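Local coordinates for ABC transporter, solute-binding protein (Staphylococcus aureus, PDB 6LKK) that binds glucose 6-phosphate as a solute-binding lipoprotein and probably serves as the sugar-phosphate sensor of a two-component signalling system, at residues Tyr131-Pro134 with Asn135-Thr138; Thr137-Gly140 with Tyr141-Arg145; His158-Gln161 with Asn162-Gln166; Leu186-Glu189 with Gln190-Arg193; Ile284-His287 with Lys288-Met292. One frame throughout, in Å; residues are numbered along the deposited sequence.

Contact 1: Tyr131-Pro134 with Asn135-Thr138; sequences YSNP and NTTT. With G6P (6-O-phosphono-alpha-D-glucopyranose), chain B.
The side chains of N133 and N135 sit on the outside of a tight turn with their amide planes 84° apart. N135 swings its ND2 back to N133 OD1, at 3.0 Å and in the plane of that carbonyl. N133 OD1 also takes N135 N at 2.8 Å, from above the carbonyl plane. N133 CG lies anti to the backbone N (chi1 -171°), which brings OD1 over the start of the turn. Two donors therefore grip one amide oxygen, which should fix the rotation of the N133 side chain. The side chain of T136 crosses that of N133 at about a right angle, with OG1 3.3 Å from N133 CB. T136 N reaches N133 O at 3.3 Å from one face of its carbonyl plane, and T137 OG1 reaches N133 O at 2.7 Å from the opposite face. A further bond from T137 N is weak. S132 OG lies 3.3 Å from T137 OG1, a weak pairing, and its main partner is T170 OG1. P134 fills the second position of the turn. The OD1-to-N bond over P134 defines an Asx turn. With the N133 O to T136 N bond of a type I beta turn, it leads from strand 129-132 to T137, the N-cap of helix 138-151; just after the cap, T138 gives its backbone N-H to the phosphate of glucose 6-phosphate.

Contact 2: Thr137-Gly140 with Tyr141-Arg145; sequences TTTG and YQHMR. With G6P (6-O-phosphono-alpha-D-glucopyranose), chain B.
The first turn of helix 138-151 points its N-terminus at the phosphate of glucose 6-phosphate, and T138 and T139 reach forward through it to Q142 and H143. The N-cap residue T137 closes the turn by taking G140 N on its OG1 at 3.0 Å. T138 N gives a bond to phosphate O1P at 2.8 Å, and T139 N gives one to O3P at 3.0 Å. T139 OG1 donates to O3P at 2.8 Å and accepts from the sugar O1, so one hydroxyl links the phosphate and the anomeric hydroxyl. T139 OG1 lies anti to the carbonyl carbon (chi1 -57°), which leaves CG2 anti to the backbone N. T139 CG2 meets the H143 ring at its edge, in plane, 3.6 Å from H143 CD2. The two side chains lie side by side. Backbone bonds from Q142 N to T138 O and from H143 N to T139 O carry the helix on. Beyond the segments, Q142 NE2 holds N214, which itself binds the ligand, and H143 NE2 bonds to S187 O. Two backbone N-H groups of the first helical turn and one hydroxyl thus meet the phosphate, and the helix dipole would probably help to balance its negative charge.

Contact 3: His158-Gln161 with Asn162-Gln166; sequences HQFQ and NHAMQ
F160 O takes the N-H of H163, with H163 N 2.8 Å from F160 O. The donor stands 61° out of the carbonyl plane, and the bond spans three residues, as in a 3-10 turn. One residue pair earlier, N162 N still bonds to H158 O with the i to i+4 spacing, at 2.9 Å. The next bond, from A164 N to Q161 O, is weak at 3.4 Å. Bonds that span three residues thus appear as the chain leaves the helix. The side chain of N162 folds back over the same H158 oxygen. Its CG is anti to the carbonyl carbon (chi1 -68°). N162 CG comes to 3.2 Å from H158 O, although N162 ND2 makes no bond there. The apolar part of the contact is made by F160 and A164. F160 CG is anti to the backbone N (chi1 170°), which carries the ring back toward the turning chain. A164 CB then rests over one face of it in a CH-pi contact, 4.1 Å from the F160 ring centroid and offset toward the rim. A164 CB is 3.8 Å from F160 CZ. The ring also meets Y131 edge-to-face and packs on M144 and I147 of helix 138-151. H158 NE2 bonds to I293 O, and H163 NE2 to Q122 O. The turn joins helix 154-161 to strand 165-167, which runs parallel beside strand 129-132, with helix 138-151 packed against F160.

Contact 4: Leu186-Glu189 with Gln190-Arg193; sequences LSYE and QDAR. With G6P (6-O-phosphono-alpha-D-glucopyranose), chain B.
Y188 and D191 meet where strand 184-188 gives way to helix 189-197, with Y188 as the N-cap residue lining the glucose 6-phosphate pocket. Y188 CG lies between the backbone N and the carbonyl carbon (chi1 62°). This folds the ring over the first turn of the helix. D191 CB lies over one face in a CH-pi contact, 3.7 Å from the Y188 ring centroid. On the opposite face sits the sugar, with O5 3.5 Å from Y188 CD1. The ring is thus a flat spacer between ligand and helix. D191 has a first torsion away from the usual staggered values (chi1 -141°), and its carboxylate is turned 36° from the ring plane. That torsion leaves OD2 near the ring's hydroxyl end, where it bonds to S171 OG. A water bridges D191 OD2, at 2.8 Å, to S187 OG, at 2.7 Å. A second water binds Y188 OH at 2.7 Å and reaches D191 OD2 only weakly. A192 N bonds to Y188 O at 3.0 Å, and R193 N bonds to E189 O. E189 and R193 both extend away from the turn. E189 OE1 forms a salt bridge to K253 and OE2 bonds to Y206 OH, while R193 pairs with D251. Q190 instead bends at its second torsion, and its NE2 bonds to F250 O. A third water joins the two neighbours, donating a hydrogen bond to E189 OE1 at 2.6 Å and accepting one from Q190 NE2 at 2.8 Å.

Contact 5: Ile284-His287 with Lys288-Met292; sequences IPHH and KFLEM
P285 O accepts the N-H of F289, with F289 N at 3.0 Å, the first bond of helix 286-293. P285 is the N-cap residue, and as a proline it has no N-H of its own to satisfy. H287 O takes E291 N at 3.1 Å, and K288 O takes M292 N at 2.9 Å. The bond from L290 N to H286 O is weak at 3.3 Å. The remaining contacts are largely apolar. L290 CD1 lies over one face of the H286 ring in a CH-pi contact, 4.0 Å from its centroid. H287 CG sits between the backbone N and the carbonyl carbon, a torsion (chi1 69°) that lays one face of the ring over K288 N. H287 runs alongside K288, and H287 NE2 is 3.4 Å from K288 CG. The I284 CD1 methyl meets F289 CB at 3.8 Å. Elsewhere F289 takes part in a cation-pi contact with R145, and the ring of H286 meets that of Y141. The H287 ring and the K288 amine come near each other, H287 NE2 being 4.1 Å from K288 NZ without contact, and if the histidine were protonated the pair would probably repel slightly. The backbone bonds and carbon contacts, not salt bridges, tie this helix start together.

In the fold
Contacts 1 and 2 follow each other in the chain, share T137 and T138, and have centres about 6 Å apart; contacts 1, 2 and 4 all touch glucose 6-phosphate. Contact 4 meets contact 2 beside the ligand, where T139 OG1 is 3.4 Å from Y188 CD1. Contact 3 lies farther out: the F160 side chain is about 14 Å from the ligand. Y131 N and M165 O, 3.0 Å apart, join its strand to that of contact 1. Contact 5 packs on contact 2 and also reaches contact 1, with P134 O 3.5 Å from L290 CD2; the H286 side chain is about 9 Å from the ligand. Contacts 4 and 5 do not touch, their centres being about 24 Å apart.

Contact 1: Tyr131-Pro134 with Asn135-Thr138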
# COMPACT_ATOMS: atom_id res chain seq x y z
N TYR A 131 -2.20 -12.24 -8.50
CA TYR A 131 -2.35 -10.83 -8.15
C TYR A 131 -3.71 -10.65 -7.50
O TYR A 131 -4.55 -11.55 -7.53
CB TYR A 131 -2.19 -9.92 -9.38
CG TYR A 131 -3.32 -10.03 -10.38
CD1 TYR A 131 -3.46 -11.15 -11.19
CD2 TYR A 131 -4.25 -9.00 -10.53
CE1 TYR A 131 -4.48 -11.24 -12.11
CE2 TYR A 131 -5.27 -9.09 -11.44
CZ TYR A 131 -5.39 -10.21 -12.24
OH TYR A 131 -6.42 -10.29 -13.15
N SER A 132 -3.92 -9.48 -6.90
CA SER A 132 -5.16 -9.22 -6.18
C SER A 132 -6.08 -8.30 -6.98
O SER A 132 -5.65 -7.53 -7.84
CB SER A 132 -4.88 -8.62 -4.80
OG SER A 132 -4.04 -7.48 -4.88
N ASN A 133 -7.37 -8.41 -6.68
CA ASN A 133 -8.45 -7.73 -7.39
C ASN A 133 -8.19 -6.23 -7.52
O ASN A 133 -8.19 -5.52 -6.51
CB ASN A 133 -9.77 -7.96 -6.65
CG ASN A 133 -10.97 -7.48 -7.44
OD1 ASN A 133 -10.84 -6.74 -8.41
ND2 ASN A 133 -12.16 -7.90 -7.01
N PRO A 134 -7.98 -5.71 -8.74
CA PRO A 134 -7.74 -4.27 -8.87
C PRO A 134 -8.95 -3.41 -8.57
O PRO A 134 -8.80 -2.20 -8.37
CB PRO A 134 -7.31 -4.12 -10.34
CG PRO A 134 -7.91 -5.28 -11.04
CD PRO A 134 -7.95 -6.41 -10.04
N ASN A 135 -10.15 -4.00 -8.52
CA ASN A 135 -11.35 -3.23 -8.22
C ASN A 135 -11.54 -2.97 -6.74
O ASN A 135 -12.27 -2.05 -6.37
CB ASN A 135 -12.58 -3.96 -8.77
CG ASN A 135 -12.52 -4.17 -10.27
OD1 ASN A 135 -12.71 -3.23 -11.05
ND2 ASN A 135 -12.26 -5.40 -10.69
N THR A 136 -10.90 -3.76 -5.87
CA THR A 136 -11.10 -3.66 -4.44
C THR A 136 -9.85 -3.36 -3.64
O THR A 136 -9.96 -3.00 -2.46
CB THR A 136 -11.72 -4.96 -3.89
OG1 THR A 136 -10.88 -6.07 -4.23
CG2 THR A 136 -13.11 -5.18 -4.46
N THR A 137 -8.66 -3.49 -4.23
CA THR A 137 -7.41 -3.37 -3.48
C THR A 137 -6.55 -2.25 -4.04
O THR A 137 -6.58 -1.95 -5.24
CB THR A 137 -6.61 -4.69 -3.52
OG1 THR A 137 -6.16 -4.94 -4.86
CG2 THR A 137 -7.44 -5.86 -3.03
N THR A 138 -5.77 -1.63 -3.15
CA THR A 138 -4.74 -0.70 -3.60
C THR A 138 -3.68 -1.42 -4.42
O THR A 138 -3.26 -0.93 -5.48
CB THR A 138 -4.09 0.00 -2.41
OG1 THR A 138 -5.02 0.92 -1.81
CG2 THR A 138 -2.83 0.77 -2.83
C1 G6P B . -1.04 -1.09 -0.73
C2 G6P B . -0.65 0.09 0.19
C3 G6P B . -0.73 -0.20 1.64
C4 G6P B . -1.86 -1.08 1.94
C5 G6P B . -1.60 -2.45 1.34
C6 G6P B . -2.80 -3.33 1.50
O1 G6P B . -0.04 -1.31 -1.68
O2 G6P B . 0.68 0.53 -0.11
O3 G6P B . -0.92 1.09 2.37
O4 G6P B . -2.01 -1.23 3.38
O5 G6P B . -1.29 -2.39 -0.11
O6 G6P B . -3.90 -2.71 0.88
P G6P B . -4.85 -3.59 -0.21
O1P G6P B . -6.03 -2.72 -0.61
O2P G6P B . -5.36 -4.88 0.46
O3P G6P B . -4.04 -3.93 -1.41

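Contact 2: Thr137-Gly140 with Tyr141-Arg145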
# COMPACT_ATOMS: atom_id res chain seq x y z
N THR A 137 -8.66 -3.49 -4.23
CA THR A 137 -7.41 -3.37 -3.48
C THR A 137 -6.55 -2.25 -4.04
O THR A 137 -6.58 -1.95 -5.24
CB THR A 137 -6.61 -4.69 -3.52
OG1 THR A 137 -6.16 -4.94 -4.86
CG2 THR A 137 -7.44 -5.86 -3.03
N THR A 138 -5.77 -1.63 -3.15
CA THR A 138 -4.74 -0.70 -3.60
C THR A 138 -3.68 -1.42 -4.42
O THR A 138 -3.26 -0.93 -5.48
CB THR A 138 -4.09 0.00 -2.41
OG1 THR A 138 -5.02 0.92 -1.81
CG2 THR A 138 -2.83 0.77 -2.83
N THR A 139 -3.24 -2.58 -3.95
CA THR A 139 -2.08 -3.24 -4.54
C THR A 139 -2.38 -3.70 -5.96
O THR A 139 -1.59 -3.45 -6.88
CB THR A 139 -1.65 -4.42 -3.67
OG1 THR A 139 -1.37 -3.94 -2.35
CG2 THR A 139 -0.41 -5.08 -4.23
N GLY A 140 -3.51 -4.38 -6.17
CA GLY A 140 -3.87 -4.79 -7.51
C GLY A 140 -4.05 -3.62 -8.45
O GLY A 140 -3.56 -3.63 -9.58
N TYR A 141 -4.76 -2.58 -7.99
CA TYR A 141 -4.96 -1.39 -8.80
C TYR A 141 -3.63 -0.76 -9.20
O TYR A 141 -3.40 -0.44 -10.37
CB TYR A 141 -5.83 -0.39 -8.04
CG TYR A 141 -6.04 0.92 -8.76
CD1 TYR A 141 -7.03 1.05 -9.73
CD2 TYR A 141 -5.25 2.03 -8.47
CE1 TYR A 141 -7.22 2.25 -10.39
CE2 TYR A 141 -5.44 3.23 -9.12
CZ TYR A 141 -6.43 3.33 -10.08
OH TYR A 141 -6.62 4.53 -10.73
N GLN A 142 -2.73 -0.57 -8.23
CA GLN A 142 -1.46 0.10 -8.51
C GLN A 142 -0.62 -0.71 -9.49
O GLN A 142 0.05 -0.14 -10.36
CB GLN A 142 -0.71 0.35 -7.21
CG GLN A 142 -1.33 1.43 -6.33
CD GLN A 142 -1.26 2.82 -6.95
OE1 GLN A 142 -2.15 3.23 -7.69
NE2 GLN A 142 -0.19 3.55 -6.65
N HIS A 143 -0.63 -2.04 -9.36
CA HIS A 143 0.10 -2.88 -10.30
C HIS A 143 -0.47 -2.76 -11.71
O HIS A 143 0.29 -2.72 -12.69
CB HIS A 143 0.09 -4.33 -9.84
CG HIS A 143 1.17 -4.67 -8.87
ND1 HIS A 143 2.48 -4.84 -9.25
CD2 HIS A 143 1.13 -4.88 -7.53
CE1 HIS A 143 3.21 -5.15 -8.19
NE2 HIS A 143 2.41 -5.17 -7.13
N MET A 144 -1.79 -2.72 -11.84
CA MET A 144 -2.39 -2.59 -13.17
C MET A 144 -2.02 -1.24 -13.78
O MET A 144 -1.77 -1.15 -14.99
CB MET A 144 -3.90 -2.75 -13.10
CG MET A 144 -4.40 -4.16 -12.74
SD MET A 144 -3.61 -5.52 -13.64
CE MET A 144 -2.31 -5.97 -12.50
N ARG A 145 -1.97 -0.19 -12.97
CA ARG A 145 -1.48 1.10 -13.45
C ARG A 145 -0.02 1.00 -13.88
O ARG A 145 0.38 1.59 -14.89
CB ARG A 145 -1.65 2.18 -12.38
CG ARG A 145 -3.09 2.61 -12.14
CD ARG A 145 -3.18 4.11 -11.91
NE ARG A 145 -2.94 4.87 -13.13
CZ ARG A 145 -2.97 6.19 -13.22
NH1 ARG A 145 -3.24 6.93 -12.16
NH2 ARG A 145 -2.73 6.78 -14.39
C1 G6P B . -1.04 -1.09 -0.73
C2 G6P B . -0.65 0.09 0.19
C3 G6P B . -0.73 -0.20 1.64
C4 G6P B . -1.86 -1.08 1.94
C5 G6P B . -1.60 -2.45 1.34
C6 G6P B . -2.80 -3.33 1.50
O1 G6P B . -0.04 -1.31 -1.68
O2 G6P B . 0.68 0.53 -0.11
O3 G6P B . -0.92 1.09 2.37
O4 G6P B . -2.01 -1.23 3.38
O5 G6P B . -1.29 -2.39 -0.11
O6 G6P B . -3.90 -2.71 0.88
P G6P B . -4.85 -3.59 -0.21
O1P G6P B . -6.03 -2.72 -0.61
O2P G6P B . -5.36 -4.88 0.46
O3P G6P B . -4.04 -3.93 -1.41

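Contact 3: His158-Gln161 with Asn162-Gln166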
# COMPACT_ATOMS: atom_id res chain seq x y z
N HIS A 158 -4.31 -6.57 -20.26
CA HIS A 158 -5.07 -7.77 -20.54
C HIS A 158 -4.16 -8.98 -20.74
O HIS A 158 -4.50 -10.09 -20.32
CB HIS A 158 -5.95 -7.55 -21.77
CG HIS A 158 -7.09 -6.61 -21.54
ND1 HIS A 158 -7.84 -6.08 -22.57
CD2 HIS A 158 -7.61 -6.10 -20.40
CE1 HIS A 158 -8.76 -5.28 -22.07
NE2 HIS A 158 -8.65 -5.28 -20.76
N GLN A 159 -3.01 -8.78 -21.39
CA GLN A 159 -2.09 -9.89 -21.59
C GLN A 159 -1.63 -10.46 -20.25
O GLN A 159 -1.57 -11.69 -20.08
CB GLN A 159 -0.89 -9.46 -22.43
CG GLN A 159 -0.01 -10.64 -22.85
CD GLN A 159 1.18 -10.23 -23.69
OE1 GLN A 159 1.38 -9.05 -23.98
NE2 GLN A 159 1.98 -11.21 -24.09
N PHE A 160 -1.31 -9.60 -19.29
CA PHE A 160 -0.93 -10.08 -17.97
C PHE A 160 -2.09 -10.80 -17.30
O PHE A 160 -1.93 -11.91 -16.76
CB PHE A 160 -0.44 -8.94 -17.08
CG PHE A 160 -0.27 -9.35 -15.65
CD1 PHE A 160 0.89 -9.98 -15.24
CD2 PHE A 160 -1.29 -9.15 -14.73
CE1 PHE A 160 1.04 -10.39 -13.93
CE2 PHE A 160 -1.14 -9.55 -13.42
CZ PHE A 160 0.02 -10.18 -13.02
N GLN A 161 -3.27 -10.19 -17.30
CA GLN A 161 -4.41 -10.78 -16.61
C GLN A 161 -4.77 -12.14 -17.19
O GLN A 161 -5.18 -13.04 -16.45
CB GLN A 161 -5.61 -9.83 -16.67
CG GLN A 161 -5.40 -8.56 -15.87
CD GLN A 161 -6.63 -7.67 -15.86
OE1 GLN A 161 -7.24 -7.42 -16.90
NE2 GLN A 161 -6.99 -7.18 -14.68
N ASN A 162 -4.61 -12.32 -18.50
CA ASN A 162 -4.86 -13.63 -19.11
C ASN A 162 -3.77 -14.64 -18.77
O ASN A 162 -3.94 -15.83 -19.04
CB ASN A 162 -4.98 -13.49 -20.63
CG ASN A 162 -6.23 -12.73 -21.04
OD1 ASN A 162 -7.26 -12.82 -20.39
ND2 ASN A 162 -6.13 -11.99 -22.14
N HIS A 163 -2.65 -14.19 -18.19
CA HIS A 163 -1.54 -15.05 -17.82
C HIS A 163 -1.55 -15.41 -16.34
O HIS A 163 -0.80 -16.30 -15.94
CB HIS A 163 -0.22 -14.34 -18.17
CG HIS A 163 0.91 -15.28 -18.48
ND1 HIS A 163 1.00 -15.95 -19.68
CD2 HIS A 163 1.99 -15.64 -17.76
CE1 HIS A 163 2.10 -16.68 -19.69
NE2 HIS A 163 2.72 -16.52 -18.53
N ALA A 164 -2.38 -14.75 -15.54
CA ALA A 164 -2.26 -14.79 -14.09
C ALA A 164 -3.61 -15.11 -13.45
O ALA A 164 -4.66 -15.05 -14.09
CB ALA A 164 -1.73 -13.46 -13.55
N MET A 165 -3.55 -15.43 -12.16
CA MET A 165 -4.72 -15.80 -11.37
C MET A 165 -5.03 -14.66 -10.42
O MET A 165 -4.18 -14.27 -9.61
CB MET A 165 -4.46 -17.09 -10.59
CG MET A 165 -3.87 -18.21 -11.43
SD MET A 165 -4.99 -18.76 -12.73
CE MET A 165 -5.96 -19.97 -11.84
N GLN A 166 -6.24 -14.12 -10.51
CA GLN A 166 -6.67 -13.03 -9.64
C GLN A 166 -7.20 -13.60 -8.33
O GLN A 166 -8.02 -14.53 -8.34
CB GLN A 166 -7.73 -12.17 -10.32
CG GLN A 166 -8.13 -10.95 -9.50
CD GLN A 166 -9.24 -10.15 -10.14
OE1 GLN A 166 -10.32 -10.01 -9.58
NE2 GLN A 166 -8.97 -9.60 -11.32

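Contact 4: Leu186-Glu189 with Gln190-Arg193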
# COMPACT_ATOMS: atom_id res chain seq x y z
N LEU A 186 2.07 -10.42 -7.43
CA LEU A 186 2.15 -8.97 -7.35
C LEU A 186 1.76 -8.53 -5.95
O LEU A 186 0.61 -8.72 -5.53
CB LEU A 186 1.25 -8.32 -8.41
CG LEU A 186 1.53 -8.71 -9.86
CD1 LEU A 186 0.74 -7.80 -10.78
CD2 LEU A 186 3.01 -8.65 -10.20
N SER A 187 2.70 -7.92 -5.23
CA SER A 187 2.54 -7.64 -3.81
C SER A 187 3.07 -6.24 -3.54
O SER A 187 3.15 -5.39 -4.43
CB SER A 187 3.25 -8.73 -2.99
OG SER A 187 3.13 -8.49 -1.60
N TYR A 188 3.41 -5.97 -2.28
CA TYR A 188 4.02 -4.71 -1.90
C TYR A 188 5.11 -4.98 -0.87
O TYR A 188 5.16 -6.04 -0.25
CB TYR A 188 2.99 -3.69 -1.38
CG TYR A 188 2.25 -4.10 -0.12
CD1 TYR A 188 1.11 -4.90 -0.19
CD2 TYR A 188 2.66 -3.65 1.13
CE1 TYR A 188 0.42 -5.26 0.95
CE2 TYR A 188 1.97 -4.00 2.27
CZ TYR A 188 0.85 -4.81 2.18
OH TYR A 188 0.17 -5.17 3.32
N GLU A 189 5.98 -3.98 -0.70
CA GLU A 189 7.27 -4.20 -0.06
C GLU A 189 7.12 -4.77 1.35
O GLU A 189 7.81 -5.73 1.72
CB GLU A 189 8.05 -2.90 -0.04
CG GLU A 189 9.50 -3.05 0.36
CD GLU A 189 10.28 -1.77 0.15
OE1 GLU A 189 10.01 -0.79 0.88
OE2 GLU A 189 11.14 -1.73 -0.75
N GLN A 190 6.26 -4.16 2.18
CA GLN A 190 6.18 -4.58 3.58
C GLN A 190 5.62 -5.99 3.72
O GLN A 190 6.06 -6.75 4.58
CB GLN A 190 5.34 -3.58 4.38
CG GLN A 190 6.12 -2.41 4.92
CD GLN A 190 7.29 -2.84 5.78
OE1 GLN A 190 7.13 -3.65 6.70
NE2 GLN A 190 8.48 -2.35 5.46
N ASP A 191 4.64 -6.34 2.89
CA ASP A 191 4.07 -7.69 2.95
C ASP A 191 5.10 -8.73 2.52
O ASP A 191 5.21 -9.79 3.14
CB ASP A 191 2.82 -7.74 2.08
CG ASP A 191 1.70 -8.57 2.69
OD1 ASP A 191 1.89 -9.14 3.79
OD2 ASP A 191 0.63 -8.65 2.06
N ALA A 192 5.85 -8.43 1.46
CA ALA A 192 6.92 -9.33 1.05
C ALA A 192 7.97 -9.47 2.14
O ALA A 192 8.44 -10.58 2.43
CB ALA A 192 7.56 -8.81 -0.24
N ARG A 193 8.35 -8.36 2.77
CA ARG A 193 9.37 -8.41 3.81
C ARG A 193 8.92 -9.29 4.98
O ARG A 193 9.73 -10.05 5.53
CB ARG A 193 9.68 -7.00 4.31
CG ARG A 193 10.71 -6.94 5.42
CD ARG A 193 10.95 -5.52 5.88
NE ARG A 193 11.91 -5.45 6.98
CZ ARG A 193 11.62 -5.72 8.25
NH1 ARG A 193 10.40 -6.09 8.60
NH2 ARG A 193 12.57 -5.62 9.18
C1 G6P B . -1.04 -1.09 -0.73
C2 G6P B . -0.65 0.09 0.19
C3 G6P B . -0.73 -0.20 1.64
C4 G6P B . -1.86 -1.08 1.94
C5 G6P B . -1.60 -2.45 1.34
C6 G6P B . -2.80 -3.33 1.50
O1 G6P B . -0.04 -1.31 -1.68
O2 G6P B . 0.68 0.53 -0.11
O3 G6P B . -0.92 1.09 2.37
O4 G6P B . -2.01 -1.23 3.38
O5 G6P B . -1.29 -2.39 -0.11
O6 G6P B . -3.90 -2.71 0.88
P G6P B . -4.85 -3.59 -0.21
O1P G6P B . -6.03 -2.72 -0.61
O2P G6P B . -5.36 -4.88 0.46
O3P G6P B . -4.04 -3.93 -1.41
O HOH W 1 0.76 -9.39 -0.66
O HOH W 2 -2.06 -6.60 2.77
O HOH W 3 9.10 -0.54 3.35

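Contact 5: Ile284-His287 with Lys288-Met292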
# COMPACT_ATOMS: atom_id res chain seq x y z
N ILE A 284 -6.00 10.38 -14.24
CA ILE A 284 -7.13 9.61 -14.75
C ILE A 284 -7.85 9.02 -13.53
O ILE A 284 -7.27 8.18 -12.83
CB ILE A 284 -6.69 8.53 -15.75
CG1 ILE A 284 -7.70 7.37 -15.75
CG2 ILE A 284 -5.28 8.03 -15.44
CD1 ILE A 284 -7.52 6.43 -16.90
N PRO A 285 -9.08 9.44 -13.24
CA PRO A 285 -9.73 9.03 -12.00
C PRO A 285 -9.72 7.52 -11.79
O PRO A 285 -9.64 6.74 -12.74
CB PRO A 285 -11.16 9.56 -12.16
CG PRO A 285 -10.98 10.79 -12.97
CD PRO A 285 -9.85 10.48 -13.94
N HIS A 286 -9.80 7.13 -10.52
CA HIS A 286 -9.80 5.72 -10.13
C HIS A 286 -10.81 4.91 -10.95
O HIS A 286 -10.47 3.87 -11.51
CB HIS A 286 -10.11 5.64 -8.64
CG HIS A 286 -10.09 4.26 -8.08
ND1 HIS A 286 -8.92 3.53 -7.94
CD2 HIS A 286 -11.08 3.47 -7.60
CE1 HIS A 286 -9.20 2.35 -7.41
NE2 HIS A 286 -10.50 2.29 -7.19
N HIS A 287 -12.06 5.38 -11.01
CA HIS A 287 -13.10 4.60 -11.67
C HIS A 287 -12.93 4.58 -13.18
O HIS A 287 -13.31 3.61 -13.83
CB HIS A 287 -14.48 5.16 -11.31
CG HIS A 287 -14.75 6.51 -11.89
ND1 HIS A 287 -14.31 7.68 -11.29
CD2 HIS A 287 -15.42 6.89 -13.00
CE1 HIS A 287 -14.69 8.71 -12.02
NE2 HIS A 287 -15.37 8.26 -13.06
N LYS A 288 -12.36 5.65 -13.76
CA LYS A 288 -12.17 5.68 -15.20
C LYS A 288 -11.09 4.70 -15.64
O LYS A 288 -11.22 4.03 -16.67
CB LYS A 288 -11.85 7.10 -15.66
CG LYS A 288 -13.03 8.06 -15.55
CD LYS A 288 -12.74 9.40 -16.23
CE LYS A 288 -13.99 10.26 -16.36
NZ LYS A 288 -14.02 11.38 -15.37
N PHE A 289 -10.00 4.59 -14.87
CA PHE A 289 -8.97 3.62 -15.21
C PHE A 289 -9.50 2.20 -15.17
O PHE A 289 -9.22 1.39 -16.07
CB PHE A 289 -7.77 3.75 -14.28
CG PHE A 289 -6.67 2.77 -14.58
CD1 PHE A 289 -5.78 3.00 -15.61
CD2 PHE A 289 -6.55 1.60 -13.84
CE1 PHE A 289 -4.78 2.10 -15.90
CE2 PHE A 289 -5.55 0.69 -14.12
CZ PHE A 289 -4.67 0.94 -15.16
N LEU A 290 -10.28 1.87 -14.14
CA LEU A 290 -10.85 0.53 -14.06
C LEU A 290 -11.79 0.26 -15.23
O LEU A 290 -11.84 -0.86 -15.75
CB LEU A 290 -11.57 0.35 -12.72
CG LEU A 290 -10.64 0.27 -11.51
CD1 LEU A 290 -11.43 0.45 -10.22
CD2 LEU A 290 -9.88 -1.05 -11.50
N GLU A 291 -12.54 1.28 -15.65
CA GLU A 291 -13.37 1.13 -16.84
C GLU A 291 -12.51 0.91 -18.08
O GLU A 291 -12.88 0.14 -18.98
CB GLU A 291 -14.25 2.37 -17.02
CG GLU A 291 -15.08 2.38 -18.30
CD GLU A 291 -16.09 3.50 -18.33
OE1 GLU A 291 -17.06 3.40 -19.12
OE2 GLU A 291 -15.93 4.47 -17.57
N MET A 292 -11.36 1.58 -18.14
CA MET A 292 -10.49 1.48 -19.31
C MET A 292 -9.96 0.06 -19.49
O MET A 292 -9.83 -0.42 -20.62
CB MET A 292 -9.34 2.47 -19.17
CG MET A 292 -8.40 2.53 -20.36
SD MET A 292 -7.10 3.77 -20.15
CE MET A 292 -8.07 5.24 -19.83